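Local coordinates for protein kojibiose phosphorylase (Gut metagenome, PDB 6W0P) that is a carbohydrate-active protein of glycosyl hydrolase family 65, joining a beta-sheet-rich N-terminal domain to a helical central catalytic domain, at residues K6-E10 / V28-F33; F21-M27 / Y50-L55. All coordinates share one frame; numbering follows the deposited sequence.

Contact 1 (K6-E10 / V28-F33); sequences KRYLE and VSESIF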
# COMPACT_ATOMS: atom_id res chain seq x y z
N LYS A 6 -24.79 -23.46 8.95
CA LYS A 6 -25.02 -24.44 7.86
C LYS A 6 -24.75 -25.82 8.45
O LYS A 6 -23.63 -26.36 8.28
CB LYS A 6 -24.13 -24.12 6.64
CG LYS A 6 -24.64 -22.98 5.75
CD LYS A 6 -24.55 -21.60 6.37
CE LYS A 6 -23.12 -21.20 6.69
NZ LYS A 6 -23.05 -19.85 7.30
N ARG A 7 -25.75 -26.34 9.14
CA ARG A 7 -25.70 -27.61 9.89
C ARG A 7 -25.89 -28.77 8.90
O ARG A 7 -27.04 -28.99 8.50
CB ARG A 7 -26.81 -27.60 10.95
CG ARG A 7 -27.01 -28.93 11.66
CD ARG A 7 -25.78 -29.32 12.45
NE ARG A 7 -25.45 -28.27 13.40
CZ ARG A 7 -25.92 -28.18 14.66
NH1 ARG A 7 -26.73 -29.10 15.15
NH2 ARG A 7 -25.54 -27.16 15.41
N TYR A 8 -24.82 -29.46 8.50
CA TYR A 8 -24.91 -30.64 7.61
C TYR A 8 -24.29 -31.88 8.27
O TYR A 8 -24.47 -32.98 7.66
CB TYR A 8 -24.25 -30.38 6.26
CG TYR A 8 -22.74 -30.41 6.23
CD1 TYR A 8 -21.99 -29.34 6.70
CD2 TYR A 8 -22.05 -31.48 5.68
CE1 TYR A 8 -20.60 -29.34 6.64
CE2 TYR A 8 -20.66 -31.50 5.62
CZ TYR A 8 -19.94 -30.43 6.10
OH TYR A 8 -18.56 -30.43 6.04
N LEU A 9 -23.65 -31.74 9.44
CA LEU A 9 -22.96 -32.87 10.12
C LEU A 9 -23.82 -33.41 11.26
O LEU A 9 -24.50 -32.62 11.92
CB LEU A 9 -21.57 -32.42 10.59
CG LEU A 9 -20.62 -32.09 9.44
CD1 LEU A 9 -19.32 -31.50 9.94
CD2 LEU A 9 -20.32 -33.33 8.60
N GLU A 10 -23.82 -34.72 11.46
CA GLU A 10 -24.52 -35.37 12.59
C GLU A 10 -23.90 -34.89 13.91
O GLU A 10 -22.68 -34.60 13.98
CB GLU A 10 -24.44 -36.89 12.49
CG GLU A 10 -25.10 -37.45 11.24
CD GLU A 10 -26.42 -36.82 10.83
OE1 GLU A 10 -26.58 -36.47 9.65
OE2 GLU A 10 -27.30 -36.67 11.71
N VAL A 28 -15.21 -27.80 2.86
CA VAL A 28 -15.58 -27.56 4.29
C VAL A 28 -15.22 -28.81 5.08
O VAL A 28 -14.56 -28.67 6.11
CB VAL A 28 -17.07 -27.19 4.46
CG1 VAL A 28 -17.50 -27.25 5.92
CG2 VAL A 28 -17.37 -25.81 3.89
N SER A 29 -15.61 -29.99 4.59
CA SER A 29 -15.35 -31.31 5.22
C SER A 29 -13.84 -31.55 5.26
O SER A 29 -13.31 -31.86 6.34
CB SER A 29 -16.11 -32.40 4.50
OG SER A 29 -17.51 -32.13 4.49
N GLU A 30 -13.15 -31.37 4.15
CA GLU A 30 -11.67 -31.44 4.10
C GLU A 30 -11.08 -30.69 5.31
O GLU A 30 -10.11 -31.20 5.93
CB GLU A 30 -11.12 -30.82 2.82
CG GLU A 30 -11.33 -31.64 1.56
CD GLU A 30 -10.70 -31.04 0.30
OE1 GLU A 30 -10.31 -29.85 0.31
OE2 GLU A 30 -10.61 -31.78 -0.71
N SER A 31 -11.58 -29.49 5.62
CA SER A 31 -11.01 -28.64 6.69
C SER A 31 -11.35 -29.25 8.07
O SER A 31 -10.44 -29.52 8.87
CB SER A 31 -11.50 -27.22 6.57
OG SER A 31 -11.06 -26.63 5.35
N ILE A 32 -12.62 -29.55 8.27
CA ILE A 32 -13.20 -29.97 9.58
C ILE A 32 -12.59 -31.29 10.00
O ILE A 32 -12.26 -31.44 11.20
CB ILE A 32 -14.74 -30.04 9.47
CG1 ILE A 32 -15.33 -28.63 9.36
CG2 ILE A 32 -15.31 -30.83 10.64
CD1 ILE A 32 -16.83 -28.60 9.17
N PHE A 33 -12.46 -32.21 9.06
CA PHE A 33 -12.05 -33.60 9.34
C PHE A 33 -10.53 -33.73 9.28
O PHE A 33 -10.05 -34.86 9.28
CB PHE A 33 -12.74 -34.56 8.37
CG PHE A 33 -14.20 -34.79 8.64
CD1 PHE A 33 -15.15 -33.85 8.28
CD2 PHE A 33 -14.63 -35.97 9.21
CE1 PHE A 33 -16.51 -34.09 8.50
CE2 PHE A 33 -15.98 -36.19 9.47
CZ PHE A 33 -16.92 -35.26 9.08
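Y8 and S29 make the one hydrogen bond between the N-terminal loop 6-10 and segment 28-33, most of helix 26-32. The tyrosine hydroxyl donates to the serine hydroxyl, with OH of Y8 only 2.5 Å from OG of S29, a short bond. The OG lies at the edge of the Y8 ring and in its plane, so the phenol meets the helix end-on rather than with a face. OH of Y8 also comes within 3.3 Å of N of S29, but the angle is poor and this is not a bond. The carbonyl of K25 is a further partner of S29 OG, so the serine links the phenol to the backbone at the start of its own helix.

Apolar contacts lie around this bond. V28 slides past the phenol in the opposite direction, and its CG1 stands 3.4 Å from OH and 3.8 Å from CE1 of Y8. L9 meets I32 tip to tip, CD1 to CD1 at 3.9 Å. Its other methyl goes to the phenylalanine: CD2 of L9 is 3.9 Å from CE1 of F33, at the ring edge and in plane. With CG of Y8 placed between its backbone N and carbonyl carbon (chi1 76°), the ring lies against the next residue, and CG of L9 sits 3.7 Å above its centre.

The interface is small, burying 211 Å² in all, but most of its touching residues are buried. Strand 15-19 borders it through I16, which touches both L9 and F33; strand 109-118 adds R115 beside S29 and L117 beside F33. The contact therefore seats the loop before strand 10-11 and helix 26-32 together beside these two strands of the ten-stranded antiparallel sheet.

Contact 2 (F21-M27 / Y50-L55); sequences FHPDKSM and YSGKQL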
# COMPACT_ATOMS: atom_id res chain seq x y z
N PHE A 21 -22.50 -37.97 1.09
CA PHE A 21 -21.53 -36.97 0.58
C PHE A 21 -22.31 -35.72 0.22
O PHE A 21 -23.28 -35.89 -0.50
CB PHE A 21 -20.79 -37.48 -0.65
CG PHE A 21 -19.76 -36.52 -1.19
CD1 PHE A 21 -18.89 -35.85 -0.34
CD2 PHE A 21 -19.64 -36.30 -2.56
CE1 PHE A 21 -17.94 -34.97 -0.84
CE2 PHE A 21 -18.68 -35.43 -3.06
CZ PHE A 21 -17.83 -34.78 -2.20
N HIS A 22 -21.90 -34.55 0.72
CA HIS A 22 -22.42 -33.22 0.29
C HIS A 22 -21.37 -32.55 -0.60
O HIS A 22 -20.36 -32.04 -0.10
CB HIS A 22 -22.76 -32.35 1.50
CG HIS A 22 -23.66 -33.01 2.48
ND1 HIS A 22 -23.25 -34.10 3.22
CD2 HIS A 22 -24.94 -32.76 2.81
CE1 HIS A 22 -24.25 -34.50 3.99
NE2 HIS A 22 -25.30 -33.68 3.75
N PRO A 23 -21.56 -32.57 -1.93
CA PRO A 23 -20.55 -32.04 -2.85
C PRO A 23 -20.19 -30.59 -2.56
O PRO A 23 -19.03 -30.27 -2.66
CB PRO A 23 -21.21 -32.20 -4.23
CG PRO A 23 -22.16 -33.36 -4.06
CD PRO A 23 -22.68 -33.22 -2.65
N ASP A 24 -21.19 -29.77 -2.20
CA ASP A 24 -21.07 -28.30 -1.98
C ASP A 24 -20.27 -28.01 -0.70
O ASP A 24 -19.84 -26.85 -0.55
CB ASP A 24 -22.46 -27.65 -1.95
CG ASP A 24 -23.45 -28.35 -1.04
OD1 ASP A 24 -23.47 -29.60 -1.06
OD2 ASP A 24 -24.21 -27.65 -0.32
N LYS A 25 -20.11 -29.00 0.19
CA LYS A 25 -19.31 -28.89 1.45
C LYS A 25 -17.97 -29.59 1.29
O LYS A 25 -17.32 -29.77 2.29
CB LYS A 25 -20.06 -29.54 2.62
CG LYS A 25 -21.46 -29.01 2.84
CD LYS A 25 -21.50 -27.52 3.00
CE LYS A 25 -22.90 -27.03 3.32
NZ LYS A 25 -22.95 -25.55 3.42
N SER A 26 -17.59 -29.99 0.07
CA SER A 26 -16.39 -30.81 -0.22
C SER A 26 -15.18 -30.21 0.53
O SER A 26 -14.55 -30.92 1.30
CB SER A 26 -16.14 -30.92 -1.71
OG SER A 26 -14.79 -31.25 -2.00
N MET A 27 -14.89 -28.93 0.33
CA MET A 27 -13.70 -28.30 0.96
C MET A 27 -13.96 -28.00 2.44
O MET A 27 -12.98 -27.99 3.21
CB MET A 27 -13.30 -27.03 0.19
CG MET A 27 -12.52 -27.36 -1.12
SD MET A 27 -12.04 -25.87 -2.05
CE MET A 27 -11.03 -25.03 -0.82
N TYR A 50 -10.19 -37.34 -7.23
CA TYR A 50 -11.45 -36.57 -7.13
C TYR A 50 -11.33 -35.34 -8.03
O TYR A 50 -10.37 -34.56 -7.87
CB TYR A 50 -11.80 -36.18 -5.69
CG TYR A 50 -13.10 -35.43 -5.53
CD1 TYR A 50 -14.33 -36.07 -5.58
CD2 TYR A 50 -13.12 -34.06 -5.29
CE1 TYR A 50 -15.52 -35.38 -5.40
CE2 TYR A 50 -14.30 -33.36 -5.11
CZ TYR A 50 -15.51 -34.02 -5.16
OH TYR A 50 -16.67 -33.32 -4.98
N SER A 51 -12.26 -35.23 -8.98
CA SER A 51 -12.22 -34.24 -10.08
C SER A 51 -13.22 -33.11 -9.78
O SER A 51 -13.45 -32.27 -10.65
CB SER A 51 -12.49 -34.91 -11.40
OG SER A 51 -13.83 -35.37 -11.46
N GLY A 52 -13.81 -33.10 -8.57
CA GLY A 52 -14.60 -31.96 -8.06
C GLY A 52 -13.67 -30.92 -7.47
O GLY A 52 -12.44 -31.16 -7.52
N LYS A 53 -14.20 -29.83 -6.93
CA LYS A 53 -13.38 -28.79 -6.24
C LYS A 53 -12.80 -29.42 -4.96
O LYS A 53 -13.53 -30.01 -4.17
CB LYS A 53 -14.17 -27.48 -6.04
CG LYS A 53 -14.92 -27.34 -4.73
CD LYS A 53 -16.18 -26.46 -4.79
CE LYS A 53 -17.20 -26.81 -3.72
NZ LYS A 53 -17.66 -28.22 -3.87
N GLN A 54 -11.50 -29.34 -4.79
CA GLN A 54 -10.80 -29.91 -3.63
C GLN A 54 -9.56 -29.07 -3.39
O GLN A 54 -9.08 -28.42 -4.36
CB GLN A 54 -10.43 -31.39 -3.85
CG GLN A 54 -9.68 -31.66 -5.15
CD GLN A 54 -9.04 -33.04 -5.14
OE1 GLN A 54 -9.39 -33.92 -4.33
NE2 GLN A 54 -8.09 -33.23 -6.02
N LEU A 55 -9.10 -29.07 -2.15
CA LEU A 55 -7.77 -28.58 -1.79
C LEU A 55 -7.06 -29.74 -1.10
O LEU A 55 -7.32 -30.00 0.07
CB LEU A 55 -7.87 -27.35 -0.89
CG LEU A 55 -6.52 -26.74 -0.50
CD1 LEU A 55 -5.71 -26.37 -1.74
CD2 LEU A 55 -6.69 -25.52 0.39
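M27 and Q54 bring the two backbones closest, CA to CA at 5.7 Å, whereas P23 and G52 stay 7.9 Å apart, so the irregular segment 50-55 diverges from 21-27 on going back from Q54 to G52.

No backbone-to-backbone hydrogen bond crosses; two side chains bond to carbonyls instead, one from each segment. NZ of K53 donates to O of P23 at 2.7 Å, approaching tilted out of the carbonyl plane. The bend at the last torsion of the lysine (chi4 -61°) turns its ammonium onto this oxygen. S26 N, in the first turn of the helix, bonds to the same oxygen from the opposite face of its plane, so two donors grip P23 O. In the reverse direction, OG of S26 donates to O of K53 at 2.8 Å, almost straight along the C=O bond (169°). S26 and K53 are thus tied at both ends of the lysine, its carbonyl directly and its ammonium through P23.

The F21 and Y50 rings come from opposite directions, centroids 5.8 Å apart and planes at 84°, an oblique pairing. OH of Y50 reaches the edge of the phenylalanine ring in its plane, 3.3 Å from CZ of F21. Y50 is also bordered by its own segment: K53 O lies at its ring edge, and G52 N sits over one face, toward the rim. At the other end M27 crosses L55 at a slant: its CG is 4.0 Å from CA of Q54, and its terminal CE is 3.9 Å from CB of L55.

Beyond the pair, F46 meets Y50 edge-to-face and also touches the F21 ring, while F110 and F113 of strand 109-118 pack on F21. The contact thus joins the beginning of helix 26-32 to the loop between strands 40-42 and 58-60, with its aromatic end against strand 109-118.

In the fold
From the N terminus, the segments come in the order 6-10, 21-27, 28-33, 50-55, so the two contacts cross rather than nest. Contact 1 closes a loop holding strands 10-11 and 15-19 and brings the chain back onto the body of helix 26-32. Contact 2 starts inside that loop and closes a second, which contains the remainder of helix 26-32 and strands 35-36 and 40-42. The shared helix lies between the N-terminal loop and the 50-55 loop. Direct contacts connect the two sites, whose centres are about 11 Å apart: E30 OE1 probably bonds to L55 N, and K25 packs on Y8. Together they gather both loops around one helix of the N-terminal domain.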